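Local atomic coordinates of monomethylamine methyltransferase MtmB1 (Methanosarcina barkeri, PDB entry 1NTH), a protein that catalyses the transfer of the methyl group of monomethylamine to the corrinoid cofactor of its partner protein MtmC, a step of methanogenesis from methylamine. Residues G446-K449 against K450-L454; G422-F425 against Q426-Y429; K21-Q24 against D25-D28. All coordinates share one frame; numbering follows the deposited sequence. Where two conformers were deposited one is given.

In the fold
The three contacts are local ones, each within a single helix or at the start of one, on a chain built round a TIM barrel. Contact 3 comes first in sequence and caps helix 24-42. Contact 2 caps the short helix 425-428. Contact 1 lies in helix 438-454, close to the C-terminus. Contacts 1 and 2 are the closest of the three but do not touch, with centres about 23 Å and nearest atoms about 13 Å apart. Contact 3 is remote, its centre about 44 Å from that of contact 2 and about 48 Å from that of contact 1, on the opposite side of the chain's centre from contact 1. Contacts 2 and 3 share a motif, the capping box.

Contact 1: residues G446-K449 against K450-L454; sequences GARK and KLEDL
Arg-448 and Glu-452 face each other one helical turn apart near the end of helix 438-454. Arg-448 NH1 lies 4.0 Å from Glu-452 OE2, a long salt bridge. The oxygen is well out of the guanidinium plane, and the two flat groups are turned 50° apart. The attraction is therefore between charges, with no N-H aimed at the carboxylate. The arginine chain runs extended from CG to NE. Its NH2 makes a salt bridge with Glu-388 of helix 380-393. Glu-388 is the stronger partner and ties the guanidinium to the neighbouring helix.

Lys-449 packs against Asp-453 with its carbon chain. CG is anti to the backbone N (chi1 178°), and a bend at chi2 turns the chain toward Asp-453. Lys-449 CE comes to 3.4 Å from Asp-453 OD1. The ammonium stays farther off, with Lys-449 NZ 4.6 Å from the same OD1. Glu-452 OE1 meets the middle of this lysine, 3.9 Å from Lys-449 CD, and the two side chains run nearly perpendicular to each other.

Beneath the side chains run four backbone bonds of the alpha-helix. Glu-452 N donates to Arg-448 O at 3.0 Å, and Asp-453 N to Lys-449 O, also at 3.0 Å. They place residues four apart on the same side of the helix.

Ala-447 and Leu-451 occupy the buried side. Both touch helices 343-359 and 380-393, and Leu-451 also reaches Leu-408 of helix 398-410. Lys-450 NZ pairs with Glu-343, a further link to helix 343-359.

The chemistry is that of an amphipathic helix. Apolar residues seat it on its neighbours. The charges of Arg-448 and Lys-449 lie near acids one turn on, where the attraction is probably modest.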
# COMPACT_ATOMS: atom_id res chain seq x y z
N GLY A 446 -20.16 3.85 -43.71
CA GLY A 446 -20.10 4.74 -44.85
C GLY A 446 -18.82 5.54 -44.88
O GLY A 446 -18.19 5.69 -45.93
N ALA A 447 -18.43 6.07 -43.72
CA ALA A 447 -17.21 6.87 -43.62
C ALA A 447 -15.98 6.01 -43.88
O ALA A 447 -15.06 6.42 -44.58
CB ALA A 447 -17.13 7.51 -42.24
N ARG A 448 -15.97 4.81 -43.31
CA ARG A 448 -14.86 3.89 -43.48
C ARG A 448 -14.67 3.54 -44.95
O ARG A 448 -13.55 3.48 -45.45
CB ARG A 448 -15.11 2.61 -42.67
CG ARG A 448 -13.87 1.80 -42.35
CD ARG A 448 -14.27 0.52 -41.63
NE ARG A 448 -13.18 -0.08 -40.86
CZ ARG A 448 -12.63 -1.25 -41.14
NH1 ARG A 448 -13.05 -1.96 -42.17
NH2 ARG A 448 -11.66 -1.73 -40.36
N LYS A 449 -15.79 3.33 -45.64
CA LYS A 449 -15.75 2.99 -47.06
C LYS A 449 -15.08 4.10 -47.87
O LYS A 449 -14.29 3.82 -48.77
CB LYS A 449 -17.16 2.73 -47.58
CG LYS A 449 -17.23 2.43 -49.08
CD LYS A 449 -16.35 1.25 -49.45
CE LYS A 449 -16.37 0.99 -50.95
NZ LYS A 449 -17.74 0.68 -51.43
N LYS A 450 -15.41 5.35 -47.56
CA LYS A 450 -14.83 6.47 -48.28
C LYS A 450 -13.33 6.56 -48.04
O LYS A 450 -12.57 6.91 -48.94
CB LYS A 450 -15.50 7.78 -47.86
CG LYS A 450 -16.93 7.91 -48.37
CD LYS A 450 -17.49 9.30 -48.16
CE LYS A 450 -18.88 9.41 -48.77
NZ LYS A 450 -19.43 10.79 -48.69
N LEU A 451 -12.90 6.22 -46.82
CA LEU A 451 -11.48 6.25 -46.50
C LEU A 451 -10.75 5.16 -47.27
O LEU A 451 -9.62 5.35 -47.72
CB LEU A 451 -11.28 6.08 -44.99
CG LEU A 451 -11.77 7.25 -44.13
CD1 LEU A 451 -11.69 6.88 -42.66
CD2 LEU A 451 -10.93 8.49 -44.42
N GLU A 452 -11.39 4.01 -47.42
CA GLU A 452 -10.78 2.91 -48.16
C GLU A 452 -10.63 3.29 -49.63
O GLU A 452 -9.63 2.96 -50.26
CB GLU A 452 -11.62 1.64 -48.03
CG GLU A 452 -11.74 1.13 -46.60
CD GLU A 452 -12.52 -0.17 -46.51
OE1 GLU A 452 -13.65 -0.23 -47.04
OE2 GLU A 452 -12.00 -1.13 -45.90
N ASP A 453 -11.63 3.98 -50.16
CA ASP A 453 -11.57 4.40 -51.56
C ASP A 453 -10.43 5.38 -51.78
O ASP A 453 -9.92 5.49 -52.90
CB ASP A 453 -12.90 5.03 -51.99
CG ASP A 453 -14.05 4.03 -52.01
OD1 ASP A 453 -13.78 2.82 -52.16
OD2 ASP A 453 -15.21 4.46 -51.89
N LEU A 454 -10.04 6.09 -50.73
CA LEU A 454 -8.95 7.05 -50.84
C LEU A 454 -7.59 6.37 -50.76
O LEU A 454 -6.56 6.97 -51.09
CB LEU A 454 -9.05 8.12 -49.75
CG LEU A 454 -10.22 9.10 -49.88
CD1 LEU A 454 -10.18 10.10 -48.73
CD2 LEU A 454 -10.15 9.82 -51.22

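Contact 2: residues G422-F425 against Q426-Y429; sequences GKTF and QECY
The backbone turns at Thr-424 from an extended approach into the short helix 425-428, and Thr-424 O accepts from both Cys-428 N and Glu-427 N. The bond from Cys-428 N, 3.2 Å long, comes in nearly along the C=O axis. Glu-427 N is closer to the same oxygen, at 2.9 Å, but stands above the carbonyl plane.

Thr-424 and Glu-427 also hold each other through their side chains. Thr-424 N donates to Glu-427 OE1 at 3.0 Å. This bond is nearly straight (170° at the hydrogen) and uses the anti lone pair of the oxygen. In return, Glu-427 N reaches Thr-424 OG1 at 3.4 Å, a weak bond. The threonine hydroxyl sits between its own backbone N and carbonyl carbon (chi1 60°), which turns it toward the first turn. Lys-423 lies across the glutamate, with Lys-423 CB 3.5 Å from Glu-427 OE1. Its ammonium goes to Glu-439 in a salt bridge.

On another side of the turn, Phe-425 and Tyr-429 pack together. Their ring planes are 32° apart, an oblique pair. Phe-425 CE1 lies over a face of the tyrosine ring, 3.5 Å from Tyr-429 CD2. Tyr-429 CB lies over a face of the phenylalanine ring, 4.1 Å from the ring centroid, as a CH-pi contact. Phe-425 also packs on Pro-142, Val-143 and Ser-146 of helix 140-148, and Tyr-429 touches Ser-146.

Beyond the turn, strand 429-430 begins. The reciprocal bonds of Thr-424 and Glu-427 make a capping box, with Thr-424 as N-cap, characteristic of a helix start.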
# COMPACT_ATOMS: atom_id res chain seq x y z
N GLY A 422 -25.24 16.82 -35.55
CA GLY A 422 -25.09 15.49 -34.98
C GLY A 422 -26.04 15.21 -33.84
O GLY A 422 -26.97 15.98 -33.59
N LYS A 423 -25.79 14.11 -33.14
CA LYS A 423 -26.65 13.70 -32.03
C LYS A 423 -25.92 13.55 -30.71
O LYS A 423 -24.69 13.46 -30.67
CB LYS A 423 -27.32 12.37 -32.38
CG LYS A 423 -28.20 12.43 -33.62
CD LYS A 423 -28.91 11.12 -33.86
CE LYS A 423 -29.87 11.22 -35.03
NZ LYS A 423 -30.65 9.96 -35.21
N THR A 424 -26.69 13.53 -29.63
CA THR A 424 -26.12 13.36 -28.30
C THR A 424 -25.94 11.87 -28.07
O THR A 424 -26.45 11.05 -28.83
CB THR A 424 -27.07 13.88 -27.20
OG1 THR A 424 -28.31 13.16 -27.26
CG2 THR A 424 -27.33 15.37 -27.36
N PHE A 425 -25.20 11.53 -27.02
CA PHE A 425 -24.94 10.15 -26.66
C PHE A 425 -26.26 9.40 -26.51
O PHE A 425 -26.41 8.27 -27.00
CB PHE A 425 -24.17 10.12 -25.33
CG PHE A 425 -24.03 8.75 -24.72
CD1 PHE A 425 -23.19 7.80 -25.29
CD2 PHE A 425 -24.73 8.42 -23.57
CE1 PHE A 425 -23.04 6.54 -24.71
CE2 PHE A 425 -24.59 7.16 -22.98
CZ PHE A 425 -23.74 6.22 -23.55
N GLN A 426 -27.22 10.03 -25.84
CA GLN A 426 -28.52 9.42 -25.60
C GLN A 426 -29.30 9.12 -26.88
O GLN A 426 -30.14 8.23 -26.90
CB GLN A 426 -29.38 10.32 -24.71
CG GLN A 426 -28.87 10.53 -23.28
CD GLN A 426 -27.94 11.74 -23.14
OE1 GLN A 426 -27.86 12.34 -22.06
NE2 GLN A 426 -27.23 12.08 -24.20
N GLU A 427 -29.00 9.86 -27.95
CA GLU A 427 -29.70 9.68 -29.22
C GLU A 427 -29.08 8.65 -30.16
O GLU A 427 -29.81 8.00 -30.92
CB GLU A 427 -29.81 11.03 -29.94
CG GLU A 427 -30.53 12.10 -29.15
CD GLU A 427 -30.61 13.44 -29.88
OE1 GLU A 427 -29.54 13.99 -30.25
OE2 GLU A 427 -31.73 13.93 -30.09
N CYS A 428 -27.76 8.49 -30.13
CA CYS A 428 -27.13 7.53 -31.03
C CYS A 428 -26.57 6.29 -30.35
O CYS A 428 -25.88 5.48 -30.97
CB CYS A 428 -26.04 8.22 -31.86
SG CYS A 428 -24.72 8.99 -30.91
N TYR A 429 -26.89 6.13 -29.07
CA TYR A 429 -26.47 4.97 -28.29
C TYR A 429 -27.66 4.48 -27.48
O TYR A 429 -28.57 5.24 -27.16
CB TYR A 429 -25.36 5.32 -27.29
CG TYR A 429 -23.95 5.03 -27.74
CD1 TYR A 429 -23.36 5.78 -28.75
CD2 TYR A 429 -23.19 4.03 -27.12
CE1 TYR A 429 -22.04 5.56 -29.14
CE2 TYR A 429 -21.87 3.80 -27.51
CZ TYR A 429 -21.30 4.56 -28.52
OH TYR A 429 -20.00 4.36 -28.90

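Contact 3: residues K21-Q24 against D25-D28; sequences KCTQ and DDWD
Thr-23 and Asp-26 grip each other at the start of helix 24-42. Thr-23 OG1 accepts a hydrogen bond from Asp-26 N at 3.0 Å. The hydroxyl is held between its own N and carbonyl carbon (chi1 69°), facing the first turn. Asp-26 swings its carboxylate back: CG is anti to the carbonyl carbon (chi1 -73°), and OD2 comes to 2.8 Å from Thr-23 OG1. Thr-23 N points at the same Asp-26 OD2, a weak bond of 3.5 Å. This is a capping box, with Thr-23 as N-cap. It closes the N-terminal end of the helix, just after the short strand 20-21.

Gln-24 stretches out and crosses Asp-28 obliquely. Its amide plane is turned well away from that of the carboxylate. Gln-24 CG touches Asp-28 OD2 at 3.2 Å. A water donates to Asp-28 OD2 at 2.8 Å and, weakly, to Gln-24 OE1. Lys-237 meets both side chains, as a hydrogen bond to Gln-24 OE1 and a salt bridge to Asp-28 OD1. Below them, Asp-28 N donates to Gln-24 O at 2.8 Å, almost straight (174°).

Cys-22 and Trp-27 fill the buried side. Cys-22 SG lies at the edge of the indole, near its plane, and 4.2 Å from Trp-27 CB. Trp-27 NE1 is hydrogen-bonded to Glu-235 O, and the indole ring meets that of Tyr-76.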
# COMPACT_ATOMS: atom_id res chain seq x y z
N LYS A 21 8.14 45.07 -17.76
CA LYS A 21 6.71 45.38 -17.72
C LYS A 21 6.24 45.51 -19.16
O LYS A 21 6.95 46.02 -20.02
CB LYS A 21 6.47 46.70 -16.97
CG LYS A 21 5.34 46.62 -15.95
CD LYS A 21 3.99 46.51 -16.64
CE LYS A 21 2.84 46.53 -15.67
NZ LYS A 21 1.56 46.55 -16.43
N CYS A 22 5.01 45.06 -19.42
CA CYS A 22 4.48 45.09 -20.77
C CYS A 22 2.96 44.87 -20.73
O CYS A 22 2.48 44.07 -19.93
CB CYS A 22 5.18 43.97 -21.56
SG CYS A 22 4.49 43.50 -23.15
N THR A 23 2.21 45.59 -21.56
CA THR A 23 0.76 45.42 -21.58
C THR A 23 0.47 44.18 -22.41
O THR A 23 1.30 43.77 -23.22
CB THR A 23 0.03 46.62 -22.21
OG1 THR A 23 0.30 46.66 -23.62
CG2 THR A 23 0.49 47.92 -21.57
N GLN A 24 -0.70 43.58 -22.21
CA GLN A 24 -1.03 42.38 -22.96
C GLN A 24 -1.20 42.70 -24.45
O GLN A 24 -0.95 41.85 -25.30
CB GLN A 24 -2.30 41.71 -22.40
CG GLN A 24 -2.49 40.29 -22.92
CD GLN A 24 -3.42 39.45 -22.05
OE1 GLN A 24 -3.66 38.27 -22.35
NE2 GLN A 24 -3.94 40.04 -20.99
N ASP A 25 -1.62 43.92 -24.76
CA ASP A 25 -1.77 44.32 -26.15
C ASP A 25 -0.40 44.45 -26.81
O ASP A 25 -0.24 44.12 -27.98
CB ASP A 25 -2.53 45.64 -26.26
CG ASP A 25 -4.04 45.44 -26.30
OD1 ASP A 25 -4.49 44.29 -26.16
OD2 ASP A 25 -4.77 46.45 -26.47
N ASP A 26 0.58 44.94 -26.05
CA ASP A 26 1.93 45.08 -26.60
C ASP A 26 2.45 43.70 -26.94
O ASP A 26 3.21 43.53 -27.90
CB ASP A 26 2.89 45.72 -25.59
CG ASP A 26 2.64 47.21 -25.40
OD1 ASP A 26 2.28 47.90 -26.37
OD2 ASP A 26 2.83 47.69 -24.26
N TRP A 27 2.04 42.71 -26.16
CA TRP A 27 2.48 41.34 -26.39
C TRP A 27 1.75 40.69 -27.56
O TRP A 27 2.38 40.21 -28.50
CB TRP A 27 2.27 40.50 -25.12
CG TRP A 27 2.86 39.12 -25.19
CD1 TRP A 27 2.18 37.94 -25.40
CD2 TRP A 27 4.24 38.76 -25.03
NE1 TRP A 27 3.06 36.88 -25.37
CE2 TRP A 27 4.32 37.36 -25.15
CE3 TRP A 27 5.41 39.50 -24.79
CZ2 TRP A 27 5.54 36.67 -25.04
CZ3 TRP A 27 6.62 38.81 -24.69
CH2 TRP A 27 6.67 37.41 -24.81
N ASP A 28 0.42 40.72 -27.51
CA ASP A 28 -0.41 40.10 -28.54
C ASP A 28 -0.42 40.78 -29.90
O ASP A 28 -0.46 40.11 -30.93
CB ASP A 28 -1.87 40.01 -28.09
CG ASP A 28 -2.03 39.30 -26.77
OD1 ASP A 28 -1.21 38.41 -26.46
OD2 ASP A 28 -3.00 39.63 -26.05
O HOH W 1 -5.27 38.16 -25.28